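Local coordinates for predicted acetamidase/formamidase (Thermoanaerobacter tengcongensis, PDB 3TKK), which binds zinc and calcium ions and probably hydrolyses the carbon-nitrogen bonds of linear amides, at residues Gln45-Lys50 and Ser110-Ile115; Lys82-Ala87 and Ile163-Glu168. All blocks are in the same frame, centred on the assembly; numbering follows the deposited sequence.

Overall arrangement
Contacts 1 and 2 have their centres about 24 Å apart, and their segments alternate along the chain: 45-50, 82-87, 110-115, then 163-168. Contact 1 lies at the surface, where the loop between strands 31-36 and 62-69 leans on strand 108-116 of a small antiparallel sheet. Contact 2 is more central and sets strand 76-86 of the large mixed sheet against the turn leading into strand 168-172, its neighbour in that sheet. The two meet where Ile115 CD1 packs 3.8 Å from Ala87 O. Both lie near the zinc site without supplying a ligand: the side chain of Ser110 is about 9 Å from that of Glu200 and about 12 Å from the zinc ion, and the side chain of Ile84 about 8 Å from that of His186.

Contact 1 of 2, residues Gln45-Lys50 and Ser110-Ile115; sequences QSNEDK and SKVVDI
Asn47 reaches strand 108-116 with both ends of its amide. Its OD1 takes the backbone N-H of Val112 at 3.2 Å in a fairly straight bond (161° at the hydrogen), with the donor tilted somewhat from the amide plane. ND2 turns to the carbonyl of Ser110, and that bond, ND2 to O, is weak at 3.3 Å. An asparagine suits the place because one short side chain offers an acceptor and a donor to backbone groups two residues apart; CG stands beside the backbone N (chi1 -77°), which brings the amide close to the strand although the CB bond does not aim at it. A leucine here would probably leave the Val112 N-H without this acceptor and the loop less firmly held to the strand.

The loop is itself shaped by a type II' beta turn from Asn47 to Lys50, closed by Lys50 N to Asn47 O at 3.1 Å. Ser46 OG also donates to Asn47 O, from the opposite face of its plane. The strand beside this turn belongs to a four-stranded antiparallel sheet, in which Lys111 and Val113 pair with strand 89-95.

Van der Waals contact with the loop backbone centres on Val112, a beta-branched residue that favours extended strand backbone and spreads its two methyls against Gln45 and Ser46. CG2 lies 3.7 Å from Ser46 C, while CG1 approaches Gln45 O at 4.1 Å. Ile44 also touches Val112 and Ser110.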
ATOM      1  N   GLN A  45       1.054   8.226  31.205  1.00 56.45           N
ATOM      2  CA  GLN A  45       1.916   7.189  31.730  1.00 58.74           C
ATOM      3  C   GLN A  45       1.086   6.085  32.348  1.00 61.60           C
ATOM      4  O   GLN A  45       1.584   4.995  32.639  1.00 61.15           O
ATOM      5  CB  GLN A  45       2.841   7.799  32.792  1.00 61.68           C
ATOM      6  CG  GLN A  45       3.900   8.687  32.182  1.00 62.71           C
ATOM      7  CD  GLN A  45       4.296   9.719  33.147  1.00 65.37           C
ATOM      8  OE1 GLN A  45       4.376  10.897  32.815  1.00 65.92           O
ATOM      9  NE2 GLN A  45       4.501   9.304  34.390  1.00 67.94           N
ATOM     10  N   SER A  46      -0.184   6.382  32.585  1.00 64.38           N
ATOM     11  CA  SER A  46      -1.055   5.435  33.246  1.00 68.91           C
ATOM     12  C   SER A  46      -2.482   5.706  32.781  1.00 70.59           C
ATOM     13  O   SER A  46      -2.773   6.766  32.228  1.00 68.74           O
ATOM     14  CB  SER A  46      -0.938   5.573  34.770  1.00 70.63           C
ATOM     15  OG  SER A  46      -2.060   5.004  35.404  1.00 73.11           O
ATOM     16  N   ASN A  47      -3.364   4.729  32.984  1.00 73.21           N
ATOM     17  CA  ASN A  47      -4.777   4.960  32.769  1.00 75.68           C
ATOM     18  C   ASN A  47      -5.443   5.654  33.934  1.00 79.07           C
ATOM     19  O   ASN A  47      -4.862   6.531  34.595  1.00 79.18           O
ATOM     20  CB  ASN A  47      -5.499   3.626  32.508  1.00 75.36           C
ATOM     21  CG  ASN A  47      -5.280   3.086  31.073  1.00 73.96           C
ATOM     22  OD1 ASN A  47      -4.564   2.095  30.873  1.00 73.12           O
ATOM     23  ND2 ASN A  47      -5.922   3.726  30.077  1.00 72.22           N
ATOM     24  N   GLU A  48      -6.652   5.187  34.212  1.00 83.93           N
ATOM     25  CA  GLU A  48      -7.484   5.866  35.172  1.00 88.33           C
ATOM     26  C   GLU A  48      -7.453   7.342  34.734  1.00 89.77           C
ATOM     27  O   GLU A  48      -7.959   7.688  33.649  1.00 89.01           O
ATOM     28  CB  GLU A  48      -6.918   5.678  36.593  1.00 90.50           C
ATOM     29  CG  GLU A  48      -7.875   6.055  37.752  1.00 93.41           C
ATOM     30  CD  GLU A  48      -7.160   6.809  38.893  1.00 94.90           C
ATOM     31  OE1 GLU A  48      -5.978   7.184  38.693  1.00 94.32           O
ATOM     32  OE2 GLU A  48      -7.764   7.031  39.977  1.00 96.88           O
ATOM     33  N   ASP A  49      -6.797   8.181  35.550  1.00 92.14           N
ATOM     34  CA  ASP A  49      -6.835   9.665  35.464  1.00 93.64           C
ATOM     35  C   ASP A  49      -6.097  10.229  34.233  1.00 92.09           C
ATOM     36  O   ASP A  49      -6.415  11.343  33.761  1.00 92.41           O
ATOM     37  CB  ASP A  49      -6.249  10.322  36.763  1.00 95.31           C
ATOM     38  CG  ASP A  49      -7.329  10.762  37.804  1.00 97.74           C
ATOM     39  OD1 ASP A  49      -7.178  11.870  38.392  1.00 98.44           O
ATOM     40  OD2 ASP A  49      -8.296  10.008  38.062  1.00 98.06           O
ATOM     41  N   LYS A  50      -5.110   9.483  33.725  1.00 90.49           N
ATOM     42  CA  LYS A  50      -4.346   9.964  32.576  1.00 88.45           C
ATOM     43  C   LYS A  50      -5.097   9.736  31.265  1.00 87.51           C
ATOM     44  O   LYS A  50      -5.008   8.658  30.637  1.00 85.67           O
ATOM     45  CB  LYS A  50      -2.935   9.376  32.540  1.00 87.49           C
ATOM     46  CG  LYS A  50      -1.995  10.024  33.551  1.00 87.97           C
ATOM     47  CD  LYS A  50      -0.613   9.474  33.431  1.00 86.57           C
ATOM     48  CE  LYS A  50       0.375  10.439  34.030  1.00 88.27           C
ATOM     49  NZ  LYS A  50       1.562  10.602  33.145  1.00 86.91           N
ATOM     50  N   SER A 110      -7.881   6.395  25.301  1.00 28.62           N
ATOM     51  CA  SER A 110      -6.488   5.906  25.306  1.00 29.35           C
ATOM     52  C   SER A 110      -6.366   4.656  26.153  1.00 32.09           C
ATOM     53  O   SER A 110      -7.151   4.434  27.066  1.00 33.31           O
ATOM     54  CB  SER A 110      -5.518   6.930  25.901  1.00 32.31           C
ATOM     55  OG  SER A 110      -5.857   7.184  27.245  1.00 37.78           O
ATOM     56  N   LYS A 111      -5.368   3.826  25.851  1.00 31.27           N
ATOM     57  CA  LYS A 111      -5.107   2.645  26.616  1.00 31.50           C
ATOM     58  C   LYS A 111      -3.619   2.528  26.755  1.00 32.54           C
ATOM     59  O   LYS A 111      -2.884   2.520  25.725  1.00 27.49           O
ATOM     60  CB  LYS A 111      -5.520   1.422  25.826  1.00 31.82           C
ATOM     61  CG  LYS A 111      -5.397   0.119  26.652  1.00 35.02           C
ATOM     62  CD  LYS A 111      -5.898  -0.994  25.786  1.00 38.02           C
ATOM     63  CE  LYS A 111      -6.568  -1.951  26.731  1.00 43.10           C
ATOM     64  NZ  LYS A 111      -5.779  -1.928  28.029  1.00 43.80           N
ATOM     65  N   VAL A 112      -3.155   2.359  27.988  1.00 30.45           N
ATOM     66  CA  VAL A 112      -1.707   2.174  28.171  1.00 31.65           C
ATOM     67  C   VAL A 112      -1.502   0.668  28.141  1.00 29.96           C
ATOM     68  O   VAL A 112      -2.252  -0.016  28.788  1.00 29.34           O
ATOM     69  CB  VAL A 112      -1.277   2.696  29.570  1.00 33.58           C
ATOM     70  CG1 VAL A 112       0.148   2.248  29.958  1.00 32.49           C
ATOM     71  CG2 VAL A 112      -1.371   4.215  29.598  1.00 33.36           C
ATOM     72  N   VAL A 113      -0.537   0.168  27.370  1.00 28.26           N
ATOM     73  CA  VAL A 113      -0.243  -1.262  27.295  1.00 27.60           C
ATOM     74  C   VAL A 113       1.182  -1.576  27.747  1.00 30.38           C
ATOM     75  O   VAL A 113       2.107  -0.816  27.481  1.00 31.96           O
ATOM     76  CB  VAL A 113      -0.411  -1.782  25.871  1.00 26.41           C
ATOM     77  CG1 VAL A 113      -1.874  -1.731  25.542  1.00 26.33           C
ATOM     78  CG2 VAL A 113       0.254  -0.830  24.836  1.00 27.80           C
ATOM     79  N   ASP A 114       1.354  -2.733  28.368  1.00 32.85           N
ATOM     80  CA  ASP A 114       2.661  -3.272  28.657  1.00 34.05           C
ATOM     81  C   ASP A 114       3.310  -3.794  27.377  1.00 30.06           C
ATOM     82  O   ASP A 114       2.638  -4.239  26.440  1.00 28.94           O
ATOM     83  CB  ASP A 114       2.534  -4.347  29.740  1.00 39.85           C
ATOM     84  CG  ASP A 114       2.075  -3.773  31.021  1.00 42.69           C
ATOM     85  OD1 ASP A 114       2.415  -2.601  31.327  1.00 44.86           O
ATOM     86  OD2 ASP A 114       1.300  -4.469  31.674  1.00 49.35           O
ATOM     87  N   ILE A 115       4.609  -3.549  27.289  1.00 28.68           N
ATOM     88  CA  ILE A 115       5.431  -4.140  26.248  1.00 28.12           C
ATOM     89  C   ILE A 115       6.361  -5.050  27.030  1.00 29.73           C
ATOM     90  O   ILE A 115       7.070  -4.564  27.939  1.00 30.42           O
ATOM     91  CB  ILE A 115       6.183  -3.071  25.425  1.00 28.13           C
ATOM     92  CG1 ILE A 115       5.116  -2.243  24.720  1.00 25.39           C
ATOM     93  CG2 ILE A 115       7.130  -3.782  24.405  1.00 28.88           C
ATOM     94  CD1 ILE A 115       5.468  -0.980  24.039  1.00 26.20           C
TER

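Contact 2 of 2, residues Lys82-Ala87 and Ile163-Glu168; sequences KKIEVA and IAEGAE
Glu165 reaches the backbone of strand 76-86 at Lys83 and Ile84, its side chain crossing both of theirs at a slant. It sits in a type II beta turn from Ala164 to Ala167, closed by Ala167 N to Ala164 O at 3.0 Å, and the strand it meets carries a classic beta bulge, Lys82 and Lys83 both facing Leu206 of the neighbouring strand 203-212. Gly166 fits the turn because a CB at its backbone angles would press against the carbonyl O of Glu165.

The glutamate's CG stands beside its backbone N (chi1 -67°) and the chain runs extended from there, so that a side chain starting off to one side ends at the strand. Its CG passes 3.7 Å from Lys82 O, and the aliphatic CG of Lys83 lies 3.6 Å from OE1. The lysine's NZ is 6.8 Å from Glu165 OE1, so any attraction between these charges acts at a distance. Lys82 carries its ammonium group elsewhere, to salt bridges with Glu31 and Glu208.

Ile84 points toward the turn. Its CD1 meets Ala164 CA at 3.9 Å, and its CG1 lies beside the methylene CG of Glu165; Pro132 and Ile134 also touch this buried side chain, whose branched aliphatic chain packs among them with no polar group to satisfy. The backbone N of Ile84 donates to Glu165 OE1 at 2.9 Å; OE1 accepts on its anti lone pair, with an N-H...O angle of 161°.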
ATOM      1  N   LYS A  82      20.358   2.165  12.982  1.00 22.93           N
ATOM      2  CA  LYS A  82      21.032   0.919  13.389  1.00 26.00           C
ATOM      3  C   LYS A  82      20.256   0.204  14.446  1.00 24.33           C
ATOM      4  O   LYS A  82      20.126  -0.968  14.374  1.00 31.76           O
ATOM      5  CB  LYS A  82      22.436   1.280  13.827  1.00 25.22           C
ATOM      6  CG  LYS A  82      23.270   1.844  12.624  1.00 27.33           C
ATOM      7  CD  LYS A  82      24.727   1.776  13.019  1.00 35.32           C
ATOM      8  CE  LYS A  82      25.596   2.603  12.071  1.00 40.11           C
ATOM      9  NZ  LYS A  82      27.052   2.351  12.452  1.00 38.82           N
ATOM     10  N   LYS A  83      19.773   0.877  15.461  1.00 23.82           N
ATOM     11  CA  LYS A  83      18.996   0.215  16.490  1.00 24.81           C
ATOM     12  C   LYS A  83      17.886   1.059  16.987  1.00 25.33           C
ATOM     13  O   LYS A  83      18.068   2.259  17.144  1.00 22.48           O
ATOM     14  CB  LYS A  83      19.837  -0.019  17.715  1.00 29.34           C
ATOM     15  CG  LYS A  83      20.328  -1.386  17.812  1.00 36.74           C
ATOM     16  CD  LYS A  83      20.677  -1.566  19.256  1.00 43.09           C
ATOM     17  CE  LYS A  83      21.813  -0.567  19.660  1.00 43.68           C
ATOM     18  NZ  LYS A  83      23.108  -1.394  19.843  1.00 46.58           N
ATOM     19  N   ILE A  84      16.778   0.446  17.348  1.00 22.82           N
ATOM     20  CA  ILE A  84      15.724   1.238  18.003  1.00 26.02           C
ATOM     21  C   ILE A  84      15.358   0.500  19.309  1.00 26.99           C
ATOM     22  O   ILE A  84      14.946  -0.670  19.244  1.00 31.44           O
ATOM     23  CB  ILE A  84      14.486   1.314  17.109  1.00 22.76           C
ATOM     24  CG1 ILE A  84      14.794   2.042  15.815  1.00 23.22           C
ATOM     25  CG2 ILE A  84      13.272   2.053  17.693  1.00 21.33           C
ATOM     26  CD1 ILE A  84      13.499   2.136  14.935  1.00 19.38           C
ATOM     27  N   GLU A  85      15.475   1.128  20.476  1.00 26.18           N
ATOM     28  CA  GLU A  85      14.922   0.490  21.657  1.00 27.44           C
ATOM     29  C   GLU A  85      13.714   1.194  22.165  1.00 28.07           C
ATOM     30  O   GLU A  85      13.621   2.450  22.029  1.00 30.37           O
ATOM     31  CB  GLU A  85      16.039   0.336  22.726  1.00 36.32           C
ATOM     32  CG  GLU A  85      17.182  -0.510  22.140  1.00 43.17           C
ATOM     33  CD  GLU A  85      18.573  -0.269  22.829  1.00 49.81           C
ATOM     34  OE1 GLU A  85      19.644  -0.403  22.142  1.00 50.63           O
ATOM     35  OE2 GLU A  85      18.585   0.034  24.056  1.00 52.92           O
ATOM     36  N   VAL A  86      12.685   0.461  22.587  1.00 23.83           N
ATOM     37  CA  VAL A  86      11.451   1.129  22.952  1.00 23.31           C
ATOM     38  C   VAL A  86      11.230   0.883  24.483  1.00 26.04           C
ATOM     39  O   VAL A  86      11.626  -0.106  25.041  1.00 27.45           O
ATOM     40  CB  VAL A  86      10.215   0.692  22.132  1.00 22.59           C
ATOM     41  CG1 VAL A  86      10.501   0.939  20.578  1.00 21.51           C
ATOM     42  CG2 VAL A  86       9.854  -0.808  22.476  1.00 23.56           C
ATOM     43  N   ALA A  87      10.558   1.829  25.137  1.00 27.41           N
ATOM     44  CA  ALA A  87      10.193   1.667  26.539  1.00 25.69           C
ATOM     45  C   ALA A  87       9.267   0.459  26.776  1.00 29.40           C
ATOM     46  O   ALA A  87       8.682  -0.084  25.816  1.00 29.42           O
ATOM     47  CB  ALA A  87       9.672   2.867  27.126  1.00 29.60           C
ATOM     48  N   ILE A 163      10.797   2.896   8.225  1.00 16.98           N
ATOM     49  CA  ILE A 163      11.882   3.527   8.966  1.00 17.21           C
ATOM     50  C   ILE A 163      12.093   2.789  10.255  1.00 20.38           C
ATOM     51  O   ILE A 163      11.477   3.156  11.234  1.00 22.54           O
ATOM     52  CB  ILE A 163      11.539   5.079   9.133  1.00 18.50           C
ATOM     53  CG1 ILE A 163      11.323   5.593   7.702  1.00 16.55           C
ATOM     54  CG2 ILE A 163      12.765   5.805   9.892  1.00 17.02           C
ATOM     55  CD1 ILE A 163      10.956   7.310   7.557  1.00 16.24           C
ATOM     56  N   ALA A 164      12.991   1.813  10.239  1.00 18.36           N
ATOM     57  CA  ALA A 164      13.207   0.805  11.330  1.00 19.23           C
ATOM     58  C   ALA A 164      14.653   0.415  11.283  1.00 19.98           C
ATOM     59  O   ALA A 164      15.347   0.841  10.384  1.00 20.14           O
ATOM     60  CB  ALA A 164      12.272  -0.464  10.992  1.00 19.21           C
ATOM     61  N   GLU A 165      15.122  -0.490  12.164  1.00 20.88           N
ATOM     62  CA  GLU A 165      16.460  -0.863  12.127  1.00 23.31           C
ATOM     63  C   GLU A 165      16.763  -1.398  10.774  1.00 22.28           C
ATOM     64  O   GLU A 165      15.936  -2.147  10.282  1.00 22.19           O
ATOM     65  CB  GLU A 165      16.632  -2.016  13.211  1.00 23.02           C
ATOM     66  CG  GLU A 165      16.433  -1.492  14.627  1.00 22.90           C
ATOM     67  CD  GLU A 165      16.871  -2.604  15.652  1.00 24.32           C
ATOM     68  OE1 GLU A 165      17.052  -2.368  16.832  1.00 24.71           O
ATOM     69  OE2 GLU A 165      17.026  -3.718  15.211  1.00 28.06           O
ATOM     70  N   GLY A 166      17.972  -1.149  10.222  1.00 22.90           N
ATOM     71  CA  GLY A 166      18.384  -1.792   8.972  1.00 23.60           C
ATOM     72  C   GLY A 166      18.083  -0.726   7.872  1.00 24.25           C
ATOM     73  O   GLY A 166      18.519  -0.861   6.749  1.00 25.92           O
ATOM     74  N   ALA A 167      17.291   0.252   8.162  1.00 21.54           N
ATOM     75  CA  ALA A 167      16.956   1.181   7.032  1.00 20.90           C
ATOM     76  C   ALA A 167      17.849   2.402   6.957  1.00 22.31           C
ATOM     77  O   ALA A 167      18.446   2.763   7.979  1.00 23.70           O
ATOM     78  CB  ALA A 167      15.582   1.559   7.125  1.00 19.85           C
ATOM     79  N   GLU A 168      17.856   3.074   5.792  1.00 22.99           N
ATOM     80  CA  GLU A 168      18.552   4.307   5.579  1.00 22.71           C
ATOM     81  C   GLU A 168      17.545   5.281   5.030  1.00 23.87           C
ATOM     82  O   GLU A 168      16.879   4.988   4.065  1.00 21.71           O
ATOM     83  CB  GLU A 168      19.602   4.069   4.483  1.00 25.35           C
ATOM     84  CG  GLU A 168      20.851   3.379   4.996  1.00 29.32           C
ATOM     85  CD  GLU A 168      21.645   2.885   3.780  1.00 35.90           C
ATOM     86  OE1 GLU A 168      21.385   3.335   2.607  1.00 36.12           O
ATOM     87  OE2 GLU A 168      22.471   2.049   3.979  1.00 35.73           O
TER